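Side-chain contacts in CELL division control protein 6 (Pyrobaculum aerophilum, PDB 1FNN), which binds ADP with magnesium as an AAA+ ATPase of the Cdc6/Cdc18 family and is probably involved in regulating DNA replication: residues I262-E265 and D266-S270; F293-A296 and I297-L301; P329-H332 and S333-W336; I380-L383 and I384-L388. One frame throughout, in Å; residues are numbered along the deposited sequence.

Contact 1. Residues I262-E265 and D266-S270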
loop_
_atom_site.group_PDB
_atom_site.type_symbol
_atom_site.label_atom_id
_atom_site.label_comp_id
_atom_site.label_asym_id
_atom_site.label_seq_id
_atom_site.Cartn_x
_atom_site.Cartn_y
_atom_site.Cartn_z
ATOM N N ILE A 262 -15.754 4.315 16.058
ATOM C CA ILE A 262 -15.083 3.040 15.732
ATOM C C ILE A 262 -14.441 2.511 17.058
ATOM O O ILE A 262 -13.869 3.371 17.741
ATOM C CB ILE A 262 -14.018 3.261 14.663
ATOM C CG1 ILE A 262 -14.777 3.720 13.362
ATOM C CG2 ILE A 262 -13.298 1.969 14.302
ATOM C CD1 ILE A 262 -13.759 4.146 12.307
ATOM N N ALA A 263 -14.608 1.260 17.356
ATOM C CA ALA A 263 -13.897 0.812 18.627
ATOM C C ALA A 263 -12.708 -0.046 18.279
ATOM O O ALA A 263 -12.631 -0.685 17.209
ATOM C CB ALA A 263 -14.959 0.031 19.416
ATOM N N PRO A 264 -11.825 -0.361 19.259
ATOM C CA PRO A 264 -10.673 -1.219 19.008
ATOM C C PRO A 264 -11.069 -2.565 18.485
ATOM O O PRO A 264 -10.463 -3.102 17.544
ATOM C CB PRO A 264 -9.989 -1.328 20.399
ATOM C CG PRO A 264 -10.349 -0.025 21.036
ATOM C CD PRO A 264 -11.768 0.329 20.577
ATOM N N GLU A 265 -12.168 -3.205 18.933
ATOM C CA GLU A 265 -12.526 -4.520 18.419
ATOM C C GLU A 265 -12.911 -4.496 16.931
ATOM O O GLU A 265 -12.704 -5.481 16.224
ATOM C CB GLU A 265 -13.698 -5.179 19.176
ATOM C CG GLU A 265 -14.940 -4.298 19.130
ATOM C CD GLU A 265 -16.101 -4.630 20.040
ATOM O OE1 GLU A 265 -16.254 -3.847 21.014
ATOM O OE2 GLU A 265 -16.860 -5.612 19.845
ATOM N N ASP A 266 -13.476 -3.358 16.472
ATOM C CA ASP A 266 -13.773 -3.298 15.009
ATOM C C ASP A 266 -12.488 -3.403 14.217
ATOM O O ASP A 266 -12.377 -4.117 13.209
ATOM C CB ASP A 266 -14.486 -1.933 14.775
ATOM C CG ASP A 266 -15.786 -1.818 15.583
ATOM O OD1 ASP A 266 -16.526 -2.836 15.489
ATOM O OD2 ASP A 266 -15.884 -0.755 16.180
ATOM N N VAL A 267 -11.417 -2.688 14.629
ATOM C CA VAL A 267 -10.133 -2.786 13.950
ATOM C C VAL A 267 -9.551 -4.206 13.986
ATOM O O VAL A 267 -9.051 -4.738 12.974
ATOM C CB VAL A 267 -9.147 -1.774 14.553
ATOM C CG1 VAL A 267 -7.704 -1.878 14.069
ATOM C CG2 VAL A 267 -9.621 -0.321 14.349
ATOM N N ARG A 268 -9.555 -4.852 15.178
ATOM C CA ARG A 268 -8.985 -6.192 15.309
ATOM C C ARG A 268 -9.649 -7.183 14.381
ATOM O O ARG A 268 -9.043 -7.992 13.667
ATOM C CB ARG A 268 -9.131 -6.685 16.804
ATOM C CG ARG A 268 -8.278 -5.835 17.757
ATOM C CD ARG A 268 -8.267 -6.357 19.244
ATOM N NE ARG A 268 -7.727 -5.259 20.078
ATOM C CZ ARG A 268 -8.453 -4.662 20.999
ATOM N NH1 ARG A 268 -9.721 -5.045 21.206
ATOM N NH2 ARG A 268 -7.926 -3.683 21.719
ATOM N N LYS A 269 -10.992 -7.156 14.352
ATOM C CA LYS A 269 -11.743 -8.050 13.472
ATOM C C LYS A 269 -11.458 -7.685 12.007
ATOM O O LYS A 269 -11.252 -8.619 11.240
ATOM C CB LYS A 269 -13.253 -8.014 13.735
ATOM C CG LYS A 269 -13.558 -7.805 15.211
ATOM C CD LYS A 269 -14.595 -8.790 15.759
ATOM C CE LYS A 269 -14.188 -9.281 17.139
ATOM N NZ LYS A 269 -15.321 -9.574 18.051
ATOM N N SER A 270 -11.399 -6.390 11.683
ATOM C CA SER A 270 -11.136 -6.032 10.259
ATOM C C SER A 270 -9.740 -6.452 9.834
ATOM O O SER A 270 -9.521 -7.095 8.800
ATOM C CB SER A 270 -11.378 -4.514 10.093
ATOM O OG SER A 270 -12.801 -4.259 10.341
#

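Contact 2. Residues F293-A296 and I297-L301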
loop_
_atom_site.group_PDB
_atom_site.type_symbol
_atom_site.label_atom_id
_atom_site.label_comp_id
_atom_site.label_asym_id
_atom_site.label_seq_id
_atom_site.Cartn_x
_atom_site.Cartn_y
_atom_site.Cartn_z
ATOM N N PHE A 293 2.253 -12.305 30.925
ATOM C CA PHE A 293 2.275 -10.867 30.647
ATOM C C PHE A 293 1.383 -10.565 29.394
ATOM O O PHE A 293 0.658 -9.587 29.470
ATOM C CB PHE A 293 3.699 -10.465 30.314
ATOM C CG PHE A 293 3.860 -8.955 30.270
ATOM C CD1 PHE A 293 3.480 -8.162 31.317
ATOM C CD2 PHE A 293 4.406 -8.387 29.123
ATOM C CE1 PHE A 293 3.626 -6.780 31.276
ATOM C CE2 PHE A 293 4.560 -6.997 29.065
ATOM C CZ PHE A 293 4.171 -6.207 30.136
ATOM N N LEU A 294 1.420 -11.410 28.373
ATOM C CA LEU A 294 0.546 -11.161 27.219
ATOM C C LEU A 294 -0.904 -11.298 27.633
ATOM O O LEU A 294 -1.749 -10.396 27.389
ATOM C CB LEU A 294 0.895 -12.118 26.077
ATOM C CG LEU A 294 -0.034 -12.033 24.843
ATOM C CD1 LEU A 294 0.069 -10.633 24.211
ATOM C CD2 LEU A 294 0.386 -13.103 23.843
ATOM N N LEU A 295 -1.219 -12.352 28.451
ATOM C CA LEU A 295 -2.552 -12.425 29.027
ATOM C C LEU A 295 -2.909 -11.167 29.778
ATOM O O LEU A 295 -4.062 -10.658 29.700
ATOM C CB LEU A 295 -2.748 -13.630 29.987
ATOM C CG LEU A 295 -4.115 -13.821 30.608
ATOM C CD1 LEU A 295 -5.219 -13.807 29.518
ATOM C CD2 LEU A 295 -4.185 -15.193 31.298
ATOM N N ALA A 296 -1.968 -10.579 30.528
ATOM C CA ALA A 296 -2.286 -9.391 31.290
ATOM C C ALA A 296 -2.660 -8.202 30.331
ATOM O O ALA A 296 -3.375 -7.283 30.732
ATOM C CB ALA A 296 -1.038 -8.945 32.050
ATOM N N ILE A 297 -1.863 -8.020 29.306
ATOM C CA ILE A 297 -2.087 -6.924 28.327
ATOM C C ILE A 297 -3.472 -7.138 27.727
ATOM O O ILE A 297 -4.291 -6.231 27.627
ATOM C CB ILE A 297 -0.994 -6.986 27.255
ATOM C CG1 ILE A 297 0.379 -6.586 27.834
ATOM C CG2 ILE A 297 -1.343 -6.065 26.066
ATOM C CD1 ILE A 297 1.517 -6.916 26.870
ATOM N N VAL A 298 -3.814 -8.335 27.287
ATOM C CA VAL A 298 -5.127 -8.709 26.845
ATOM C C VAL A 298 -6.209 -8.323 27.842
ATOM O O VAL A 298 -7.251 -7.735 27.444
ATOM C CB VAL A 298 -5.249 -10.194 26.495
ATOM C CG1 VAL A 298 -6.735 -10.553 26.256
ATOM C CG2 VAL A 298 -4.423 -10.588 25.285
ATOM N N ARG A 299 -6.050 -8.626 29.136
ATOM C CA ARG A 299 -7.045 -8.247 30.142
ATOM C C ARG A 299 -7.186 -6.757 30.388
ATOM O O ARG A 299 -8.337 -6.218 30.500
ATOM C CB ARG A 299 -6.783 -8.943 31.525
ATOM C CG ARG A 299 -7.077 -10.433 31.387
ATOM C CD ARG A 299 -7.352 -11.145 32.703
ATOM N NE ARG A 299 -7.488 -12.589 32.449
ATOM C CZ ARG A 299 -7.435 -13.498 33.422
ATOM N NH1 ARG A 299 -7.257 -13.105 34.675
ATOM N NH2 ARG A 299 -7.565 -14.781 33.104
ATOM N N SER A 300 -6.126 -5.984 30.379
ATOM C CA SER A 300 -6.223 -4.557 30.558
ATOM C C SER A 300 -6.966 -3.931 29.320
ATOM O O SER A 300 -7.606 -2.909 29.532
ATOM C CB SER A 300 -4.897 -3.833 30.639
ATOM O OG SER A 300 -4.043 -4.455 31.591
ATOM N N LEU A 301 -6.672 -4.427 28.143
ATOM C CA LEU A 301 -7.240 -3.845 26.908
ATOM C C LEU A 301 -8.720 -4.161 26.807
ATOM O O LEU A 301 -9.532 -3.303 26.438
ATOM C CB LEU A 301 -6.495 -4.400 25.688
ATOM C CG LEU A 301 -5.154 -3.782 25.332
ATOM C CD1 LEU A 301 -4.466 -4.630 24.271
ATOM C CD2 LEU A 301 -5.306 -2.315 24.854
#

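Contact 3. Residues P329-H332 and S333-W336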
loop_
_atom_site.group_PDB
_atom_site.type_symbol
_atom_site.label_atom_id
_atom_site.label_comp_id
_atom_site.label_asym_id
_atom_site.label_seq_id
_atom_site.Cartn_x
_atom_site.Cartn_y
_atom_site.Cartn_z
ATOM N N PRO A 329 5.133 -12.811 40.599
ATOM C CA PRO A 329 5.369 -11.937 39.447
ATOM C C PRO A 329 6.847 -11.648 39.264
ATOM O O PRO A 329 7.531 -11.459 40.274
ATOM C CB PRO A 329 4.595 -10.673 39.796
ATOM C CG PRO A 329 4.585 -10.666 41.304
ATOM C CD PRO A 329 4.502 -12.102 41.734
ATOM N N ARG A 330 7.320 -11.608 38.028
ATOM C CA ARG A 330 8.651 -11.219 37.703
ATOM C C ARG A 330 8.751 -9.700 37.875
ATOM O O ARG A 330 7.754 -8.989 37.926
ATOM C CB ARG A 330 9.104 -11.621 36.295
ATOM C CG ARG A 330 9.038 -13.137 36.075
ATOM C CD ARG A 330 10.095 -13.812 37.005
ATOM N NE ARG A 330 9.927 -15.273 36.925
ATOM C CZ ARG A 330 10.441 -15.994 35.940
ATOM N NH1 ARG A 330 10.250 -17.313 35.925
ATOM N NH2 ARG A 330 11.146 -15.455 34.954
ATOM N N VAL A 331 9.990 -9.268 37.800
ATOM C CA VAL A 331 10.275 -7.848 38.102
ATOM C C VAL A 331 10.105 -6.983 36.873
ATOM O O VAL A 331 10.416 -7.407 35.755
ATOM C CB VAL A 331 11.713 -7.905 38.681
ATOM C CG1 VAL A 331 12.771 -7.657 37.648
ATOM C CG2 VAL A 331 11.794 -7.129 39.964
ATOM N N HIS A 332 9.929 -5.687 37.096
ATOM C CA HIS A 332 9.771 -4.693 36.053
ATOM C C HIS A 332 10.707 -4.836 34.879
ATOM O O HIS A 332 10.237 -4.818 33.736
ATOM C CB HIS A 332 9.896 -3.303 36.705
ATOM C CG HIS A 332 9.644 -2.150 35.789
ATOM N ND1 HIS A 332 8.401 -1.555 35.649
ATOM C CD2 HIS A 332 10.483 -1.476 34.962
ATOM C CE1 HIS A 332 8.498 -0.564 34.770
ATOM N NE2 HIS A 332 9.745 -0.495 34.339
ATOM N N SER A 333 12.024 -4.968 35.055
ATOM C CA SER A 333 12.959 -5.056 33.936
ATOM C C SER A 333 12.780 -6.317 33.123
ATOM O O SER A 333 12.937 -6.379 31.887
ATOM C CB SER A 333 14.411 -5.013 34.477
ATOM O OG SER A 333 14.570 -6.131 35.344
ATOM N N GLN A 334 12.367 -7.395 33.822
ATOM C CA GLN A 334 12.031 -8.611 33.098
ATOM C C GLN A 334 10.770 -8.364 32.238
ATOM O O GLN A 334 10.670 -8.854 31.094
ATOM C CB GLN A 334 11.746 -9.722 34.128
ATOM C CG GLN A 334 13.036 -10.233 34.768
ATOM C CD GLN A 334 12.897 -11.684 35.227
ATOM O OE1 GLN A 334 12.507 -12.580 34.470
ATOM N NE2 GLN A 334 13.219 -11.900 36.475
ATOM N N LEU A 335 9.788 -7.637 32.763
ATOM C CA LEU A 335 8.561 -7.447 31.936
ATOM C C LEU A 335 8.858 -6.687 30.645
ATOM O O LEU A 335 8.270 -6.803 29.566
ATOM C CB LEU A 335 7.495 -6.781 32.796
ATOM C CG LEU A 335 7.103 -7.573 34.072
ATOM C CD1 LEU A 335 5.955 -6.920 34.805
ATOM C CD2 LEU A 335 6.786 -8.997 33.668
ATOM N N TRP A 336 9.745 -5.715 30.796
ATOM C CA TRP A 336 10.290 -4.903 29.719
ATOM C C TRP A 336 10.907 -5.702 28.618
ATOM O O TRP A 336 10.616 -5.480 27.421
ATOM C CB TRP A 336 11.226 -3.879 30.403
ATOM C CG TRP A 336 11.081 -2.644 29.571
ATOM C CD1 TRP A 336 10.036 -1.767 29.570
ATOM C CD2 TRP A 336 12.031 -2.180 28.613
ATOM N NE1 TRP A 336 10.275 -0.767 28.660
ATOM C CE2 TRP A 336 11.496 -0.999 28.060
ATOM C CE3 TRP A 336 13.271 -2.647 28.176
ATOM C CZ2 TRP A 336 12.167 -0.271 27.083
ATOM C CZ3 TRP A 336 13.936 -1.924 27.207
ATOM C CH2 TRP A 336 13.379 -0.750 26.674
#

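Contact 4. Residues I380-L383 and I384-L388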
loop_
_atom_site.group_PDB
_atom_site.type_symbol
_atom_site.label_atom_id
_atom_site.label_comp_id
_atom_site.label_asym_id
_atom_site.label_seq_id
_atom_site.Cartn_x
_atom_site.Cartn_y
_atom_site.Cartn_z
ATOM N N ILE A 380 -4.474 -18.221 24.671
ATOM C CA ILE A 380 -3.353 -18.017 25.597
ATOM C C ILE A 380 -3.664 -18.690 26.932
ATOM O O ILE A 380 -2.813 -19.391 27.505
ATOM C CB ILE A 380 -3.026 -16.541 25.861
ATOM C CG1 ILE A 380 -2.931 -15.762 24.545
ATOM C CG2 ILE A 380 -1.622 -16.470 26.529
ATOM C CD1 ILE A 380 -2.739 -14.266 24.783
ATOM N N THR A 381 -4.891 -18.530 27.395
ATOM C CA THR A 381 -5.353 -19.195 28.623
ATOM C C THR A 381 -5.237 -20.711 28.539
ATOM O O THR A 381 -4.756 -21.388 29.480
ATOM C CB THR A 381 -6.801 -18.765 28.890
ATOM O OG1 THR A 381 -6.782 -17.382 29.279
ATOM C CG2 THR A 381 -7.488 -19.499 30.027
ATOM N N LYS A 382 -5.645 -21.277 27.406
ATOM C CA LYS A 382 -5.478 -22.710 27.191
ATOM C C LYS A 382 -3.997 -23.093 27.396
ATOM O O LYS A 382 -3.716 -24.191 27.898
ATOM C CB LYS A 382 -5.899 -23.133 25.798
ATOM C CG LYS A 382 -6.102 -24.590 25.506
ATOM C CD LYS A 382 -5.490 -25.074 24.212
ATOM C CE LYS A 382 -5.591 -24.159 23.017
ATOM N NZ LYS A 382 -4.925 -24.693 21.800
ATOM N N LEU A 383 -3.085 -22.426 26.672
ATOM C CA LEU A 383 -1.672 -22.733 26.739
ATOM C C LEU A 383 -1.094 -22.572 28.144
ATOM O O LEU A 383 -0.265 -23.390 28.523
ATOM C CB LEU A 383 -0.856 -21.905 25.742
ATOM C CG LEU A 383 -1.313 -22.083 24.275
ATOM C CD1 LEU A 383 -0.611 -21.034 23.392
ATOM C CD2 LEU A 383 -1.031 -23.473 23.743
ATOM N N ILE A 384 -1.456 -21.536 28.868
ATOM C CA ILE A 384 -0.976 -21.353 30.234
ATOM C C ILE A 384 -1.448 -22.506 31.142
ATOM O O ILE A 384 -0.686 -23.108 31.925
ATOM C CB ILE A 384 -1.456 -20.028 30.776
ATOM C CG1 ILE A 384 -0.773 -18.891 29.949
ATOM C CG2 ILE A 384 -1.156 -19.923 32.276
ATOM C CD1 ILE A 384 -1.347 -17.552 30.341
ATOM N N LYS A 385 -2.717 -22.852 31.012
ATOM C CA LYS A 385 -3.334 -23.916 31.775
ATOM C C LYS A 385 -2.628 -25.227 31.506
ATOM O O LYS A 385 -2.447 -25.957 32.513
ATOM C CB LYS A 385 -4.853 -24.069 31.551
ATOM C CG LYS A 385 -5.519 -22.872 32.266
ATOM C CD LYS A 385 -7.039 -22.943 32.143
ATOM C CE LYS A 385 -7.617 -21.741 32.908
ATOM N NZ LYS A 385 -9.041 -21.490 32.524
ATOM N N GLU A 386 -2.309 -25.507 30.239
ATOM C CA GLU A 386 -1.613 -26.745 29.967
ATOM C C GLU A 386 -0.226 -26.752 30.608
ATOM O O GLU A 386 0.301 -27.812 30.992
ATOM C CB GLU A 386 -1.612 -27.111 28.501
ATOM C CG GLU A 386 -0.568 -26.710 27.523
ATOM C CD GLU A 386 -0.868 -27.035 26.066
ATOM O OE1 GLU A 386 -2.012 -26.855 25.595
ATOM O OE2 GLU A 386 0.066 -27.483 25.364
ATOM N N GLU A 387 0.530 -25.650 30.491
ATOM C CA GLU A 387 1.897 -25.629 31.050
ATOM C C GLU A 387 1.805 -25.761 32.563
ATOM O O GLU A 387 2.683 -26.376 33.200
ATOM C CB GLU A 387 2.599 -24.371 30.576
ATOM C CG GLU A 387 3.848 -23.804 31.190
ATOM C CD GLU A 387 4.586 -22.903 30.186
ATOM O OE1 GLU A 387 3.913 -22.204 29.389
ATOM O OE2 GLU A 387 5.825 -22.893 30.175
ATOM N N LEU A 388 0.782 -25.220 33.203
ATOM C CA LEU A 388 0.691 -25.257 34.660
ATOM C C LEU A 388 -0.207 -26.346 35.230
ATOM O O LEU A 388 -0.564 -26.305 36.407
ATOM C CB LEU A 388 0.144 -23.875 35.088
ATOM C CG LEU A 388 1.126 -22.720 34.832
ATOM C CD1 LEU A 388 0.521 -21.422 35.372
ATOM C CD2 LEU A 388 2.451 -22.982 35.589
#

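Contact 1. Residues I262-E265 and D266-S270
Asp266 reaches back to the amide of Ala263 and closes the first turn of helix 264-274 in the lid domain of this AAA+ protein. The side chain of the third helical residue thus accepts the N-cap amide, one half of a capping box. Ala263 holds the N-cap position, and Pro264 follows it as the first helical residue.

Ala263 N donates to Asp266 OD2 over 2.7 Å with an N-H...O angle of 162°, meeting the carboxylate on its anti side and 15° out of its plane. The Asp266 chi1 of -60° sets CG beside its own backbone N, which turns the carboxylate back along the chain toward the N-cap residue. Asp266 OD1 is held in a salt bridge with Arg259, which lies just before this turn, and the two bonds together fix the rotation of the group. The backbone takes up the helix more gradually: Val267 N reaches Ala263 O only weakly at 3.5 Å, whereas Arg268 N bonds Pro264 O at 3.1 Å.

Apolar packing lines the inner side. Ile262 CG2 approaches Asp266 CB at 4.1 Å, the two side chains crossing at a slant, and it also lies 4.3 Å from Val267 CG2. Val267 is pressed against helix 217-227, and both Ile262 and Val267 touch Ser250 of helix 240-256, so this turn is wedged into the lid bundle.

A van der Waals contact joins Pro264 and Arg268. Arg268, whose NE is bonded to Ile368 O, extends past the proline, and Pro264 CB lies over one face of its guanidinium, 3.4 Å from NH2.

Contact 2. Residues F293-A296 and I297-L301
Val298 N meets Leu294 O over 2.9 Å in a nearly straight bond, at 174°, and Arg299 N bonds Leu295 O at the same length. Ile297 N bonds Phe293 O in the same i to i+4 pattern, and Ala296 O receives the backbone amide of Ser300 at 3.1 Å. Ser300 OG is hydrogen-bonded to Asp313 OD1 of helix 311-324 and also lies 3.0 Å from Ala296 O. The same carbonyl is bonded by Ser317 OG, also of helix 311-324, so a carbonyl inside helix 288-304 is tied to its neighbour as well.

Arg299 spans polar and apolar surroundings. Its NH1 forms a salt bridge with Glu324, and the extended chain leading there slants across Leu295. Leu295 CD2 lies over one face of the guanidinium, 3.9 Å from NH2, while CD1 comes equally near NE. With CG of Leu295 anti to the backbone N (chi1 -178°), the branched end is swung out beside the arginine chain.

Packing continues on another side of the helix. The Phe293 ring receives Ile297 from above one face: the CD1 methyl sits 4.2 Å from the ring centroid, off-centre at 30° from the normal, in a CH-pi contact, and is nearest to CE2. Helix 332-344 touches the ring through Leu335, Tyr338, Leu339 and Leu342. Leu294, Leu295 and Val298 instead face helix 373-387.

Helix 288-304 thus packs against helices 311-324, 332-344 and 373-387; the first three of these four helices, with the small antiparallel sheet, are the elements of a winged-helix fold.

Contact 3. Residues P329-H332 and S333-W336
The start of helix 332-344, in the C-terminal winged-helix domain, is built round Val331 at the N-cap position, and across this turn Arg330 and Gln334 join side chains. Arg330 NH2 donates to Gln334 OE1 over 3.2 Å with an N-H...O angle of 155°. The amide oxygen sits at the edge of the guanidinium, close to its plane, but the two flat groups are turned 48° apart. Arg330 CB lies over the amide, 3.9 Å from Gln334 CD, and a bend at chi2 of Arg330 (-66°) brings its own CD beside the amide, 3.7 Å from both OE1 and NE2 of Gln334. Were Gln334 a leucine, Arg330 NH2 would probably lose this acceptor, and its bent chain would be freer to swing away from the helix.

Val331 O takes the amides of Gln334 and Leu335: Leu335 N bonds it at 3.1 Å, and Gln334 N approaches more closely but at a poor angle, making a weak bond. Trp336 N continues the pattern onto His332 O. On the outer side, Val331 CG1 packs against Ser333 OG at 3.3 Å.

Helix 311-324 lies alongside this turn. Its Glu315 OE1 is hydrogen-bonded to His332 ND1, Phe311 meets the His332 ring edge-to-face, and Leu335 is buried against Phe311, Glu315 and Tyr318, with Phe293 of helix 288-304 beyond.

Contact 4. Residues I380-L383 and I384-L388
Ile380 and Ile384, one turn apart on helix 373-387, form with Leu383 the buried side of this contact. The isoleucine side chains slant across each other, with Ile380 CG2 4.0 Å from Ile384 CD1. Chi1 of -66° places Ile384 CG1 beside its own backbone N, so that CG1 lies over the preceding turn, 3.2 Å from Ile380 O. That oxygen also accepts the Ile384 amide at 2.9 Å, with an N-H...O angle of 164°. Both isoleucines face helix 288-304, meeting Leu294 and Leu295, and Leu383 adds contacts with Leu283 and Ile284 of helix 280-285. Cutting Ile384 back to an alanine is likely to leave a gap between Ile380 CG2 and Leu295, both with less apolar cover.

The lysines and glutamates lie on the exposed side. Lys385 is extended and runs alongside Thr381, laying NZ 3.6 Å from Thr381 CG2, and Tyr325 touches both residues; the threonine hydroxyl turns instead to Glu377 O. Looser is the pairing of Lys382 with Glu386: they lie side by side, but NZ stays 5.2 Å from OE1, and Lys382 NZ forms its salt bridge with Glu280. Glu386 OE1 is closer to an apolar neighbour, 4.0 Å from Leu383 CD2.

One apolar face turned inward and a charged face turned outward make this an amphipathic terminal helix, packed on the helical side of the C-terminal winged-helix region.

The four contacts follow one another along the chain without overlap. Contact 1 starts helix 264-274 in the lid domain, whereas contacts 2 and 3 lie in the winged-helix domain, against which helix 373-387 of contact 4 packs. Contact 2 is central: its centre lies about 14 Å from those of contacts 3 and 4 and about 17 Å from that of contact 1, and it touches all three. Phe293 meets Leu335 of contact 3, Leu294 and Leu295 meet the isoleucines of contact 4, and Leu301 meets Arg268 of contact 1. Helix 288-304 thus packs within the winged-helix domain and, at Leu301, lightly touches the lid helix.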